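Local coordinates for cycloserine biosynthesis protein DcsG (Streptomyces lavendulae, PDB 6JIL) that uses ATP and magnesium to close O-ureido-D-serine into D-cycloserine, the ring-forming step that yields this antitubercular antibiotic, at residues 23-28 / 284-289; 190-195 / 275-280; 34-37 / 42-45. All coordinates share one frame; numbering follows the deposited sequence.

Overall arrangement
Helix 19-28 lies near the N terminus, after strand 4-8, and strand 33-37 follows it. The chain then turns back within a few residues, and contact 3 (34-37 / 42-45) closes this short loop at the outer edge of the parallel sheet. Much later the last residues of strand 186-192, just before a tight turn, meet the loop after strand 265-271 in contact 2 (190-195 / 275-280). Contact 1 (23-28 / 284-289) joins helix 19-28 to helix 285-296 and thus encloses both other loops, which follow one another in series. Contacts 1 and 2 touch through Phe289, Phe192 and Leu277; contacts 2 and 3 lie about 24 Å apart between centres.

Contact 1 (23-28 / 284-289); sequences LEACRT and DGALRF
Ala25 meets Ala286 where two helices cross at -52°, their short axes 8.3 Å apart at closest approach. Such closeness calls for small residues: the CB atoms of Ala25 and Ala286 lie 3.9 Å apart, and Ala25 CB also rests 3.2 Å from Ala286 O, so a methyl group packs directly on the backbone of the other helix. The CA atoms of Ala25 and Leu287 are only 5.1 Å apart.

Leu287 can be followed outward. Its CB leaves beside the contact rather than into it; CG stands anti to the backbone N (chi1 176°), which swings the branch back toward helix 19-28. CD1 then reaches Thr28 OG1 at 3.7 Å, a van der Waals contact in which the two side chains cross at about a right angle.

Beside the contact, Ala286 also touches Leu279, and the ring of Phe289 meets that of Phe192 at the end of strand 186-192, planes about 20° apart. Away from the annotated sites, the contact thus brings helix 19-28, which packs beside the N-terminal parallel sheet where Leu23 touches Val35 of strand 33-37, against the first turn of helix 285-296, the C-terminal helix of the ATP-grasp range.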
loop_
_atom_site.group_PDB
_atom_site.type_symbol
_atom_site.label_atom_id
_atom_site.label_comp_id
_atom_site.label_asym_id
_atom_site.label_seq_id
_atom_site.Cartn_x
_atom_site.Cartn_y
_atom_site.Cartn_z
ATOM N N LEU A 23 11.959 -14.785 7.075
ATOM C CA LEU A 23 12.780 -15.925 6.696
ATOM C C LEU A 23 12.847 -16.958 7.826
ATOM O O LEU A 23 12.805 -18.162 7.579
ATOM C CB LEU A 23 14.191 -15.466 6.326
ATOM C CG LEU A 23 14.358 -14.720 4.996
ATOM C CD1 LEU A 23 15.811 -14.279 4.838
ATOM C CD2 LEU A 23 13.961 -15.630 3.843
ATOM N N GLU A 24 12.953 -16.494 9.067
ATOM C CA GLU A 24 13.004 -17.419 10.189
ATOM C C GLU A 24 11.681 -18.167 10.319
ATOM O O GLU A 24 11.661 -19.379 10.545
ATOM C CB GLU A 24 13.320 -16.674 11.485
ATOM C CG GLU A 24 14.768 -16.236 11.577
ATOM C CD GLU A 24 15.739 -17.322 11.112
ATOM O OE1 GLU A 24 16.171 -17.280 9.934
ATOM O OE2 GLU A 24 16.055 -18.226 11.922
ATOM N N ALA A 25 10.579 -17.437 10.156
ATOM C CA ALA A 25 9.244 -18.023 10.235
ATOM C C ALA A 25 9.082 -19.065 9.132
ATOM O O ALA A 25 8.501 -20.130 9.352
ATOM C CB ALA A 25 8.186 -16.933 10.087
ATOM N N CYS A 26 9.592 -18.753 7.943
ATOM C CA CYS A 26 9.505 -19.686 6.825
ATOM C C CYS A 26 10.233 -20.958 7.193
ATOM O O CYS A 26 9.777 -22.060 6.892
ATOM C CB CYS A 26 10.123 -19.089 5.561
ATOM S SG CYS A 26 9.010 -17.957 4.722
ATOM N N ARG A 27 11.371 -20.781 7.854
ATOM C CA ARG A 27 12.201 -21.886 8.296
ATOM C C ARG A 27 11.385 -22.737 9.268
ATOM O O ARG A 27 11.426 -23.964 9.216
ATOM C CB ARG A 27 13.446 -21.331 8.997
ATOM C CG ARG A 27 14.577 -22.322 9.230
ATOM C CD ARG A 27 15.613 -21.734 10.195
ATOM N NE ARG A 27 16.091 -20.428 9.745
ATOM C CZ ARG A 27 16.907 -20.243 8.711
ATOM N NH1 ARG A 27 17.351 -21.283 8.019
ATOM N NH2 ARG A 27 17.253 -19.015 8.346
ATOM N N THR A 28 10.631 -22.079 10.146
ATOM C CA THR A 28 9.830 -22.792 11.129
ATOM C C THR A 28 8.655 -23.566 10.519
ATOM O O THR A 28 8.228 -24.571 11.073
ATOM C CB THR A 28 9.305 -21.840 12.239
ATOM O OG1 THR A 28 8.365 -20.915 11.682
ATOM C CG2 THR A 28 10.452 -21.054 12.857
ATOM N N ASP A 284 4.114 -12.515 17.177
ATOM C CA ASP A 284 3.936 -13.724 16.374
ATOM C C ASP A 284 3.465 -13.451 14.949
ATOM O O ASP A 284 3.080 -14.371 14.225
ATOM C CB ASP A 284 2.967 -14.685 17.068
ATOM C CG ASP A 284 1.552 -14.144 17.134
ATOM O OD1 ASP A 284 1.365 -13.010 17.625
ATOM O OD2 ASP A 284 0.622 -14.857 16.702
ATOM N N GLY A 285 3.511 -12.186 14.545
ATOM C CA GLY A 285 3.074 -11.819 13.208
ATOM C C GLY A 285 3.758 -12.591 12.097
ATOM O O GLY A 285 3.106 -13.043 11.161
ATOM N N ALA A 286 5.070 -12.752 12.200
ATOM C CA ALA A 286 5.826 -13.466 11.184
ATOM C C ALA A 286 5.412 -14.926 11.078
ATOM O O ALA A 286 5.367 -15.481 9.981
ATOM C CB ALA A 286 7.318 -13.363 11.475
ATOM N N LEU A 287 5.120 -15.554 12.212
ATOM C CA LEU A 287 4.718 -16.960 12.213
ATOM C C LEU A 287 3.357 -17.102 11.539
ATOM O O LEU A 287 3.123 -18.039 10.777
ATOM C CB LEU A 287 4.653 -17.506 13.647
ATOM C CG LEU A 287 4.160 -18.949 13.822
ATOM C CD1 LEU A 287 5.063 -19.894 13.042
ATOM C CD2 LEU A 287 4.144 -19.332 15.302
ATOM N N ARG A 288 2.465 -16.159 11.817
ATOM C CA ARG A 288 1.138 -16.189 11.222
ATOM C C ARG A 288 1.235 -16.005 9.712
ATOM O O ARG A 288 0.411 -16.518 8.956
ATOM C CB ARG A 288 0.261 -15.079 11.799
ATOM C CG ARG A 288 0.120 -15.089 13.294
ATOM C CD ARG A 288 -1.037 -14.211 13.665
ATOM N NE ARG A 288 -1.180 -14.035 15.101
ATOM C CZ ARG A 288 -2.298 -13.612 15.682
ATOM N NH1 ARG A 288 -3.369 -13.330 14.940
ATOM N NH2 ARG A 288 -2.341 -13.455 16.998
ATOM N N PHE A 289 2.240 -15.260 9.275
ATOM C CA PHE A 289 2.421 -15.029 7.851
ATOM C C PHE A 289 2.943 -16.309 7.195
ATOM O O PHE A 289 2.409 -16.763 6.183
ATOM C CB PHE A 289 3.396 -13.870 7.632
ATOM C CG PHE A 289 3.491 -13.417 6.213
ATOM C CD1 PHE A 289 2.568 -13.844 5.265
ATOM C CD2 PHE A 289 4.497 -12.542 5.825
ATOM C CE1 PHE A 289 2.644 -13.405 3.947
ATOM C CE2 PHE A 289 4.584 -12.097 4.514
ATOM C CZ PHE A 289 3.654 -12.529 3.571
#

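Contact 2 (190-195 / 275-280); sequences TFFDGV and PSLNLT
Strand 186-192 ends at Phe192 and turns back through a type I' beta turn from Phe192 to Val195, while the facing loop 275-280 comes nearest where the CA atoms of Thr190 and Leu277 stand 6.0 Å apart. Thr190 suits this place because its two branches do different work. With OG1 beside the backbone N (chi1 -67°), the hydroxyl donates to Leu277 O at 2.8 Å, tilted 28° from the carbonyl plane, and CG2 lies 3.8 Å from Leu277 CD2. A water donates to Thr190 OG1 at 2.7 Å and accepts from Asn278 ND2 at 2.9 Å, so the hydroxyl is held by two bonds. Leu277 O has a second donor in His198 NE2.

Phe192 fills the apolar side with the rim of its ring: CZ meets Leu279 CD2 at 3.8 Å and CE2 meets Leu277 CD1 at 4.2 Å. Branched leucines reach this edge from two points, Leu279 at the start of a short 3-10 turn.

Asn278 OD1 and Ser276 OG bond to Arg220 NH1, and Ser276 O to Arg254 NH1, so the loop braces two probably catalytic arginines. Strands 195-202 and 252-259 flank strand 186-192; helix 285-296 touches Leu277 through Phe289 and Phe192 through Arg288.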
loop_
_atom_site.group_PDB
_atom_site.type_symbol
_atom_site.label_atom_id
_atom_site.label_comp_id
_atom_site.label_asym_id
_atom_site.label_seq_id
_atom_site.Cartn_x
_atom_site.Cartn_y
_atom_site.Cartn_z
ATOM N N THR A 190 -2.340 -4.980 10.313
ATOM C CA THR A 190 -1.886 -6.091 9.495
ATOM C C THR A 190 -2.791 -7.300 9.693
ATOM O O THR A 190 -3.116 -7.668 10.821
ATOM C CB THR A 190 -0.454 -6.461 9.852
ATOM O OG1 THR A 190 0.410 -5.386 9.466
ATOM C CG2 THR A 190 -0.032 -7.726 9.146
ATOM N N PHE A 191 -3.200 -7.908 8.583
ATOM C CA PHE A 191 -4.073 -9.074 8.612
ATOM C C PHE A 191 -3.460 -10.261 7.890
ATOM O O PHE A 191 -2.716 -10.098 6.920
ATOM C CB PHE A 191 -5.412 -8.768 7.944
ATOM C CG PHE A 191 -6.344 -7.944 8.778
ATOM C CD1 PHE A 191 -6.049 -6.625 9.084
ATOM C CD2 PHE A 191 -7.556 -8.481 9.212
ATOM C CE1 PHE A 191 -6.952 -5.845 9.806
ATOM C CE2 PHE A 191 -8.466 -7.709 9.934
ATOM C CZ PHE A 191 -8.164 -6.390 10.230
ATOM N N PHE A 192 -3.793 -11.456 8.367
ATOM C CA PHE A 192 -3.319 -12.690 7.757
ATOM C C PHE A 192 -4.511 -13.612 7.564
ATOM O O PHE A 192 -5.153 -14.023 8.528
ATOM C CB PHE A 192 -2.250 -13.329 8.635
ATOM C CG PHE A 192 -0.974 -12.532 8.689
ATOM C CD1 PHE A 192 -0.483 -12.051 9.897
ATOM C CD2 PHE A 192 -0.272 -12.250 7.524
ATOM C CE1 PHE A 192 0.686 -11.304 9.945
ATOM C CE2 PHE A 192 0.900 -11.502 7.562
ATOM C CZ PHE A 192 1.380 -11.029 8.778
ATOM N N ASP A 193 -4.815 -13.906 6.303
ATOM C CA ASP A 193 -5.950 -14.753 5.942
ATOM C C ASP A 193 -7.279 -14.250 6.501
ATOM O O ASP A 193 -8.107 -15.033 6.966
ATOM C CB ASP A 193 -5.721 -16.198 6.389
ATOM C CG ASP A 193 -5.013 -17.020 5.335
ATOM O OD1 ASP A 193 -4.918 -16.532 4.189
ATOM O OD2 ASP A 193 -4.562 -18.149 5.637
ATOM N N GLY A 194 -7.473 -12.937 6.446
ATOM C CA GLY A 194 -8.701 -12.341 6.931
ATOM C C GLY A 194 -8.773 -12.208 8.439
ATOM O O GLY A 194 -9.837 -11.908 8.980
ATOM N N VAL A 195 -7.650 -12.420 9.122
ATOM C CA VAL A 195 -7.618 -12.330 10.580
ATOM C C VAL A 195 -6.652 -11.259 11.077
ATOM O O VAL A 195 -5.496 -11.197 10.662
ATOM C CB VAL A 195 -7.237 -13.696 11.201
ATOM C CG1 VAL A 195 -7.107 -13.582 12.718
ATOM C CG2 VAL A 195 -8.285 -14.731 10.828
ATOM N N PRO A 275 3.136 -5.267 0.771
ATOM C CA PRO A 275 3.085 -4.405 1.951
ATOM C C PRO A 275 4.173 -4.576 2.989
ATOM O O PRO A 275 4.707 -5.672 3.198
ATOM C CB PRO A 275 1.750 -4.766 2.558
ATOM C CG PRO A 275 1.742 -6.266 2.359
ATOM C CD PRO A 275 2.172 -6.379 0.909
ATOM N N SER A 276 4.501 -3.471 3.637
ATOM C CA SER A 276 5.420 -3.528 4.749
ATOM C C SER A 276 4.388 -4.033 5.757
ATOM O O SER A 276 3.282 -3.483 5.848
ATOM C CB SER A 276 5.896 -2.132 5.131
ATOM O OG SER A 276 6.303 -2.085 6.489
ATOM N N LEU A 277 4.720 -5.085 6.489
ATOM C CA LEU A 277 3.772 -5.659 7.443
ATOM C C LEU A 277 4.024 -5.350 8.919
ATOM O O LEU A 277 3.156 -5.602 9.750
ATOM C CB LEU A 277 3.712 -7.172 7.222
ATOM C CG LEU A 277 3.188 -7.567 5.838
ATOM C CD1 LEU A 277 3.575 -9.000 5.510
ATOM C CD2 LEU A 277 1.676 -7.404 5.807
ATOM N N ASN A 278 5.198 -4.811 9.240
ATOM C CA ASN A 278 5.561 -4.478 10.622
ATOM C C ASN A 278 5.639 -5.724 11.501
ATOM O O ASN A 278 5.244 -5.702 12.672
ATOM C CB ASN A 278 4.553 -3.488 11.227
ATOM C CG ASN A 278 4.513 -2.169 10.483
ATOM O OD1 ASN A 278 5.543 -1.546 10.260
ATOM N ND2 ASN A 278 3.320 -1.739 10.099
ATOM N N LEU A 279 6.158 -6.807 10.934
ATOM C CA LEU A 279 6.283 -8.070 11.654
ATOM C C LEU A 279 7.050 -7.952 12.966
ATOM O O LEU A 279 6.698 -8.599 13.953
ATOM C CB LEU A 279 6.972 -9.113 10.767
ATOM C CG LEU A 279 6.291 -9.451 9.438
ATOM C CD1 LEU A 279 7.091 -10.529 8.709
ATOM C CD2 LEU A 279 4.862 -9.917 9.695
ATOM N N THR A 280 8.087 -7.124 12.982
ATOM C CA THR A 280 8.913 -6.960 14.171
ATOM C C THR A 280 8.256 -6.172 15.303
ATOM O O THR A 280 8.859 -5.981 16.363
ATOM C CB THR A 280 10.279 -6.320 13.808
ATOM O OG1 THR A 280 10.080 -4.992 13.310
ATOM C CG2 THR A 280 10.972 -7.146 12.726
HETATM O O HOH W 1 0.885 -3.141 10.802
#

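Contact 3 (34-37 / 42-45); sequences EVCD and TVDW
A cysteine sulfur-aromatic contact joins strand 33-37, an outermost strand of the parallel sheet, to the loop that follows it: Cys36 packs against the indole of Trp45. Cys36 CB comes to 3.5 Å from Trp45 CH2, approaching the six-membered ring obliquely. Its sulfur, SG, lies 5.0 Å from the centroid of that ring and 34° off the ring normal. SG stands beside the backbone N (chi1 -55°), a rotation that turns it toward the loop, where it also meets Val43 CG1 at 4.4 Å.

Val43 fills the angle between cysteine and indole. Its CG1 sits 3.4 Å above the Trp45 ring plane, offset toward the rim, so this methyl covers part of one face. At the edge of the same ring, near its plane, Asp37 O lies 3.8 Å from Trp45 CZ2, where the C-H points outward. The CB of Asp37 points away from 42-45; OD2 bonds to Glu39 N and OD1 to Ala10 N.

Trp45 reaches farther in, against Ala5 and Val7 of strand 4-8, and meets Phe69 edge-to-face. The residue types match this mixture: cysteine is small and polarisable, valine is compact and branched, and tryptophan spans from the loop to the sheet. With no hydrogen bond across the two segments, the contact rests mainly on dispersion among the cysteine CB and sulfur, the valine methyls and the indole, with perhaps a slight electrostatic attraction between the ring edge and the carbonyl oxygen.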
loop_
_atom_site.group_PDB
_atom_site.type_symbol
_atom_site.label_atom_id
_atom_site.label_comp_id
_atom_site.label_asym_id
_atom_site.label_seq_id
_atom_site.Cartn_x
_atom_site.Cartn_y
_atom_site.Cartn_z
ATOM N N GLU A 34 13.901 -18.088 -1.003
ATOM C CA GLU A 34 15.065 -17.422 -1.573
ATOM C C GLU A 34 14.669 -15.972 -1.833
ATOM O O GLU A 34 13.583 -15.696 -2.351
ATOM C CB GLU A 34 15.507 -18.080 -2.887
ATOM C CG GLU A 34 16.146 -19.452 -2.726
ATOM C CD GLU A 34 16.613 -20.049 -4.049
ATOM O OE1 GLU A 34 16.974 -21.248 -4.063
ATOM O OE2 GLU A 34 16.626 -19.325 -5.070
ATOM N N VAL A 35 15.538 -15.049 -1.444
ATOM C CA VAL A 35 15.290 -13.631 -1.654
ATOM C C VAL A 35 15.753 -13.328 -3.077
ATOM O O VAL A 35 16.903 -13.592 -3.426
ATOM C CB VAL A 35 16.088 -12.778 -0.641
ATOM C CG1 VAL A 35 15.706 -11.318 -0.769
ATOM C CG2 VAL A 35 15.823 -13.275 0.767
ATOM N N CYS A 36 14.862 -12.778 -3.895
ATOM C CA CYS A 36 15.186 -12.474 -5.288
ATOM C C CYS A 36 14.925 -11.030 -5.699
ATOM O O CYS A 36 13.892 -10.458 -5.362
ATOM C CB CYS A 36 14.381 -13.383 -6.218
ATOM S SG CYS A 36 14.569 -15.129 -5.898
ATOM N N ASP A 37 15.860 -10.455 -6.447
ATOM C CA ASP A 37 15.712 -9.097 -6.938
ATOM C C ASP A 37 14.951 -9.220 -8.257
ATOM O O ASP A 37 15.342 -10.000 -9.123
ATOM C CB ASP A 37 17.089 -8.469 -7.162
ATOM C CG ASP A 37 17.006 -7.021 -7.596
ATOM O OD1 ASP A 37 17.989 -6.283 -7.386
ATOM O OD2 ASP A 37 15.964 -6.617 -8.154
ATOM N N THR A 42 19.561 -12.981 -13.897
ATOM C CA THR A 42 20.110 -14.327 -13.732
ATOM C C THR A 42 19.168 -15.282 -12.998
ATOM O O THR A 42 19.514 -16.440 -12.762
ATOM C CB THR A 42 21.442 -14.295 -12.954
ATOM O OG1 THR A 42 21.187 -13.979 -11.579
ATOM C CG2 THR A 42 22.375 -13.244 -13.544
ATOM N N VAL A 43 17.980 -14.801 -12.642
ATOM C CA VAL A 43 17.020 -15.632 -11.929
ATOM C C VAL A 43 16.120 -16.459 -12.840
ATOM O O VAL A 43 15.503 -15.942 -13.763
ATOM C CB VAL A 43 16.116 -14.785 -11.019
ATOM C CG1 VAL A 43 15.168 -15.688 -10.251
ATOM C CG2 VAL A 43 16.960 -13.969 -10.061
ATOM N N ASP A 44 16.057 -17.755 -12.576
ATOM C CA ASP A 44 15.201 -18.635 -13.354
ATOM C C ASP A 44 13.930 -18.789 -12.527
ATOM O O ASP A 44 13.844 -19.663 -11.664
ATOM C CB ASP A 44 15.878 -19.993 -13.548
ATOM C CG ASP A 44 15.022 -20.960 -14.332
ATOM O OD1 ASP A 44 13.912 -20.564 -14.742
ATOM O OD2 ASP A 44 15.461 -22.114 -14.536
ATOM N N TRP A 45 12.951 -17.925 -12.786
ATOM C CA TRP A 45 11.705 -17.944 -12.032
ATOM C C TRP A 45 10.898 -19.229 -12.183
ATOM O O TRP A 45 10.008 -19.510 -11.381
ATOM C CB TRP A 45 10.866 -16.716 -12.398
ATOM C CG TRP A 45 11.603 -15.434 -12.097
ATOM C CD1 TRP A 45 12.487 -14.783 -12.915
ATOM C CD2 TRP A 45 11.597 -14.708 -10.859
ATOM N NE1 TRP A 45 13.034 -13.704 -12.264
ATOM C CE2 TRP A 45 12.507 -13.633 -11.001
ATOM C CE3 TRP A 45 10.915 -14.864 -9.644
ATOM C CZ2 TRP A 45 12.753 -12.712 -9.966
ATOM C CZ3 TRP A 45 11.158 -13.952 -8.617
ATOM C CH2 TRP A 45 12.072 -12.888 -8.787
#